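Local coordinates for NreA protein (Staphylococcus carnosus subsp. carnosus TM300, PDB 4IUH) that binds nitrate in its GAF domain and serves as the cytosolic nitrate receptor of the staphylococcal nitrate regulation system, at residues S61-I64 with N65-Y68; R141-P144 with E145-T149. One frame throughout, in Å; residues are numbered along the deposited sequence.

Contact 1: S61-I64 with N65-Y68; sequences SGNI and NYRY
Asn63 and Asn65 meet in a local side-chain-to-backbone contact within the loop that leaves strand 54-61, an outermost strand of the GAF sheet, and leads toward helix 78-86. The amide nitrogen of Asn63 donates to the carbonyl of the residue two further on: ND2 lies 3.0 Å from Asn65 O, and the N-H points at it almost straight, at 163°. Asn65 O lies close to the amide plane of Asn63, whereas the donor stands 50° above the carbonyl plane, so the bond is well directed from the donor side only. Asn63 reaches this position because its CG sits between its own backbone N and carbonyl carbon (chi1 51°). The same ND2 comes to two tyrosine rings, obliquely to Tyr66 at CE1 (3.6 Å) and at the edge of Tyr68, whose CE1 is 3.8 Å away. Asn65 in turn uses OD1 to accept from Arg67 N at 3.0 Å, in the carbonyl plane and on a lone pair, which defines an Asx turn. Its ND2 passes 3.6 Å from Ile64 CG1 and is bonded to Ser112 O, while Ile64 N reaches Glu113 OE2. Both ends of the Asn65 amide are thus engaged, OD1 by Arg67 N and ND2 by Ser112 O, which fixes its rotation, while its backbone O takes the bond from Asn63 ND2.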
loop_
_atom_site.group_PDB
_atom_site.type_symbol
_atom_site.label_atom_id
_atom_site.label_comp_id
_atom_site.label_asym_id
_atom_site.label_seq_id
_atom_site.Cartn_x
_atom_site.Cartn_y
_atom_site.Cartn_z
ATOM N N SER A 61 7.859 -0.217 6.246
ATOM C CA SER A 61 9.265 -0.557 6.059
ATOM C C SER A 61 9.938 0.525 5.225
ATOM O O SER A 61 9.474 0.857 4.132
ATOM C CB SER A 61 9.389 -1.907 5.350
ATOM O OG SER A 61 10.740 -2.227 5.080
ATOM N N GLY A 62 11.026 1.082 5.745
ATOM C CA GLY A 62 11.751 2.129 5.050
ATOM C C GLY A 62 11.082 3.482 5.191
ATOM O O GLY A 62 11.343 4.399 4.409
ATOM N N ASN A 63 10.204 3.602 6.183
ATOM C CA ASN A 63 9.547 4.870 6.478
ATOM C C ASN A 63 10.567 5.933 6.864
ATOM O O ASN A 63 11.564 5.627 7.511
ATOM C CB ASN A 63 8.525 4.686 7.604
ATOM C CG ASN A 63 9.112 3.976 8.815
ATOM O OD1 ASN A 63 9.497 2.811 8.735
ATOM N ND2 ASN A 63 9.172 4.675 9.946
ATOM N N ILE A 64 10.328 7.176 6.459
ATOM C CA ILE A 64 11.246 8.258 6.810
ATOM C C ILE A 64 10.822 8.995 8.083
ATOM O O ILE A 64 11.623 9.701 8.697
ATOM C CB ILE A 64 11.469 9.250 5.648
ATOM C CG1 ILE A 64 10.137 9.811 5.149
ATOM C CG2 ILE A 64 12.232 8.571 4.520
ATOM C CD1 ILE A 64 10.285 10.937 4.140
ATOM N N ASN A 65 9.562 8.822 8.472
ATOM C CA ASN A 65 9.082 9.286 9.770
ATOM C C ASN A 65 7.963 8.384 10.270
ATOM O O ASN A 65 7.726 7.316 9.704
ATOM C CB ASN A 65 8.612 10.737 9.702
ATOM C CG ASN A 65 7.618 10.969 8.592
ATOM O OD1 ASN A 65 6.449 10.590 8.698
ATOM N ND2 ASN A 65 8.074 11.594 7.511
ATOM N N TYR A 66 7.273 8.807 11.323
ATOM C CA TYR A 66 6.215 7.985 11.901
ATOM C C TYR A 66 4.812 8.572 11.731
ATOM O O TYR A 66 3.883 8.175 12.433
ATOM C CB TYR A 66 6.495 7.697 13.380
ATOM C CG TYR A 66 7.706 6.819 13.614
ATOM C CD1 TYR A 66 7.675 5.464 13.311
ATOM C CD2 TYR A 66 8.879 7.341 14.151
ATOM C CE1 TYR A 66 8.777 4.655 13.527
ATOM C CE2 TYR A 66 9.985 6.539 14.370
ATOM C CZ TYR A 66 9.928 5.196 14.053
ATOM O OH TYR A 66 11.024 4.387 14.267
ATOM N N ARG A 67 4.654 9.502 10.795
ATOM C CA ARG A 67 3.357 10.139 10.579
ATOM C C ARG A 67 2.300 9.181 10.029
ATOM O O ARG A 67 1.102 9.392 10.230
ATOM C CB ARG A 67 3.484 11.376 9.683
ATOM C CG ARG A 67 4.071 12.589 10.401
ATOM C CD ARG A 67 3.631 13.896 9.754
ATOM N NE ARG A 67 4.190 14.062 8.416
ATOM C CZ ARG A 67 5.343 14.675 8.161
ATOM N NH1 ARG A 67 6.063 15.184 9.157
ATOM N NH2 ARG A 67 5.779 14.779 6.911
ATOM N N TYR A 68 2.745 8.127 9.349
ATOM C CA TYR A 68 1.825 7.145 8.782
ATOM C C TYR A 68 0.966 6.509 9.877
ATOM O O TYR A 68 -0.172 6.114 9.628
ATOM C CB TYR A 68 2.591 6.062 8.009
ATOM C CG TYR A 68 3.348 5.095 8.897
ATOM C CD1 TYR A 68 4.652 5.364 9.302
ATOM C CD2 TYR A 68 2.758 3.914 9.337
ATOM C CE1 TYR A 68 5.341 4.487 10.116
ATOM C CE2 TYR A 68 3.440 3.032 10.154
ATOM C CZ TYR A 68 4.731 3.324 10.538
ATOM O OH TYR A 68 5.411 2.444 11.348
#

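Contact 2: R141-P144 with E145-T149; sequences RPLP and EGSTT
Ser147 folds back on Pro144 and gives its carbonyl two hydrogen bonds, closing a type II beta turn from Pro144 to Ser147. The backbone bond runs from Ser147 N to Pro144 O over 3.1 Å with an N-H...O angle of 155°; its donor stands 38° above the carbonyl plane. The hydroxyl supplies the second bond, with Ser147 OG 2.7 Å from Pro144 O and lying in that plane, so the two donors use different directions around one oxygen. A chi1 of 69° sets OG between the backbone N and carbonyl carbon of Ser147. Pro144 CG makes a carbon-to-carbon contact with Ser147 CB at 3.6 Å, and Leu143 CB lies against the hydroxyl oxygen Ser147 OG at 3.7 Å. Gly146, third in the turn with a positive phi, accepts at its O from Thr149 N (2.9 Å), closing a type I turn from Gly146 to Thr149 that shares Gly146 and Ser147 with the first. Pro142 O accepts from Gln137 NE2 and Thr148 O from Arg89 NH1, while Arg141 forms salt bridges to Asp39 and Glu139. These overlapping turns come after strand 128-138; Leu143 leans on strands 115-125 and 90-92, Ser147 meets Val119 of the former, and Phe38 touches Leu143, Pro144 and Ser147.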
loop_
_atom_site.group_PDB
_atom_site.type_symbol
_atom_site.label_atom_id
_atom_site.label_comp_id
_atom_site.label_asym_id
_atom_site.label_seq_id
_atom_site.Cartn_x
_atom_site.Cartn_y
_atom_site.Cartn_z
ATOM N N ARG A 141 13.054 8.025 -8.434
ATOM C CA ARG A 141 13.431 6.660 -8.808
ATOM C C ARG A 141 12.248 5.912 -9.400
ATOM O O ARG A 141 11.207 5.805 -8.769
ATOM C CB ARG A 141 13.979 5.890 -7.608
ATOM C CG ARG A 141 15.241 6.483 -7.028
ATOM C CD ARG A 141 15.609 5.861 -5.686
ATOM N NE ARG A 141 16.514 6.751 -4.968
ATOM C CZ ARG A 141 16.207 7.424 -3.864
ATOM N NH1 ARG A 141 15.015 7.294 -3.304
ATOM N NH2 ARG A 141 17.114 8.219 -3.308
ATOM N N PRO A 142 12.410 5.389 -10.623
ATOM C CA PRO A 142 11.306 4.712 -11.312
ATOM C C PRO A 142 10.877 3.441 -10.595
ATOM O O PRO A 142 11.668 2.858 -9.854
ATOM C CB PRO A 142 11.910 4.347 -12.671
ATOM C CG PRO A 142 13.100 5.239 -12.821
ATOM C CD PRO A 142 13.629 5.430 -11.444
ATOM N N LEU A 143 9.630 3.032 -10.809
ATOM C CA LEU A 143 9.180 1.720 -10.382
ATOM C C LEU A 143 10.028 0.675 -11.093
ATOM O O LEU A 143 10.273 0.792 -12.292
ATOM C CB LEU A 143 7.714 1.512 -10.746
ATOM C CG LEU A 143 6.685 2.390 -10.045
ATOM C CD1 LEU A 143 5.297 2.136 -10.625
ATOM C CD2 LEU A 143 6.696 2.134 -8.535
ATOM N N PRO A 144 10.482 -0.347 -10.356
ATOM C CA PRO A 144 11.263 -1.428 -10.966
ATOM C C PRO A 144 10.451 -2.120 -12.049
ATOM O O PRO A 144 9.230 -2.208 -11.932
ATOM C CB PRO A 144 11.531 -2.386 -9.799
ATOM C CG PRO A 144 10.559 -2.023 -8.749
ATOM C CD PRO A 144 10.271 -0.556 -8.916
ATOM N N GLU A 145 11.122 -2.581 -13.096
ATOM C CA GLU A 145 10.432 -3.196 -14.218
ATOM C C GLU A 145 9.668 -4.445 -13.796
ATOM O O GLU A 145 10.197 -5.301 -13.083
ATOM C CB GLU A 145 11.423 -3.539 -15.328
ATOM C CG GLU A 145 10.787 -4.219 -16.523
ATOM C CD GLU A 145 11.696 -4.230 -17.727
ATOM O OE1 GLU A 145 12.329 -3.187 -17.999
ATOM O OE2 GLU A 145 11.784 -5.281 -18.399
ATOM N N GLY A 146 8.418 -4.537 -14.235
ATOM C CA GLY A 146 7.603 -5.704 -13.964
ATOM C C GLY A 146 6.886 -5.631 -12.634
ATOM O O GLY A 146 6.046 -6.478 -12.331
ATOM N N SER A 147 7.201 -4.607 -11.842
ATOM C CA SER A 147 6.584 -4.441 -10.525
ATOM C C SER A 147 5.090 -4.132 -10.624
ATOM O O SER A 147 4.406 -3.987 -9.611
ATOM C CB SER A 147 7.310 -3.367 -9.701
ATOM O OG SER A 147 7.116 -2.071 -10.239
ATOM N N THR A 148 4.589 -4.038 -11.850
ATOM C CA THR A 148 3.168 -3.856 -12.084
ATOM C C THR A 148 2.455 -5.207 -12.109
ATOM O O THR A 148 1.289 -5.313 -11.750
ATOM C CB THR A 148 2.925 -3.122 -13.413
ATOM O OG1 THR A 148 3.235 -3.989 -14.512
ATOM C CG2 THR A 148 3.792 -1.868 -13.489
ATOM N N THR A 149 3.178 -6.237 -12.535
ATOM C CA THR A 149 2.654 -7.592 -12.630
ATOM C C THR A 149 3.080 -8.386 -11.376
ATOM O O THR A 149 2.931 -9.614 -11.295
ATOM C CB THR A 149 3.158 -8.251 -13.941
ATOM O OG1 THR A 149 2.169 -9.149 -14.463
ATOM C CG2 THR A 149 4.504 -8.964 -13.745
#

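Both contacts are local bends in loops of one GAF domain, and they come in series: 61-68 begins at the last residue of strand 54-61, whereas 141-149 comes after strand 128-138, the last strand along the chain and the central one of the five-stranded antiparallel sheet. Their centres lie 21 Å apart and their nearest atoms about 8 Å, with no touch between them. Contact 1 starts at one outermost strand, 54-61, and meets helix 108-112, while contact 2 packs on strand 115-125 and on the other outermost strand, 90-92. Their centres lie 13 Å and 14 Å from the centre of the chain. They are two separate surface loops of the GAF domain; nothing in their geometry places either at the nitrate site.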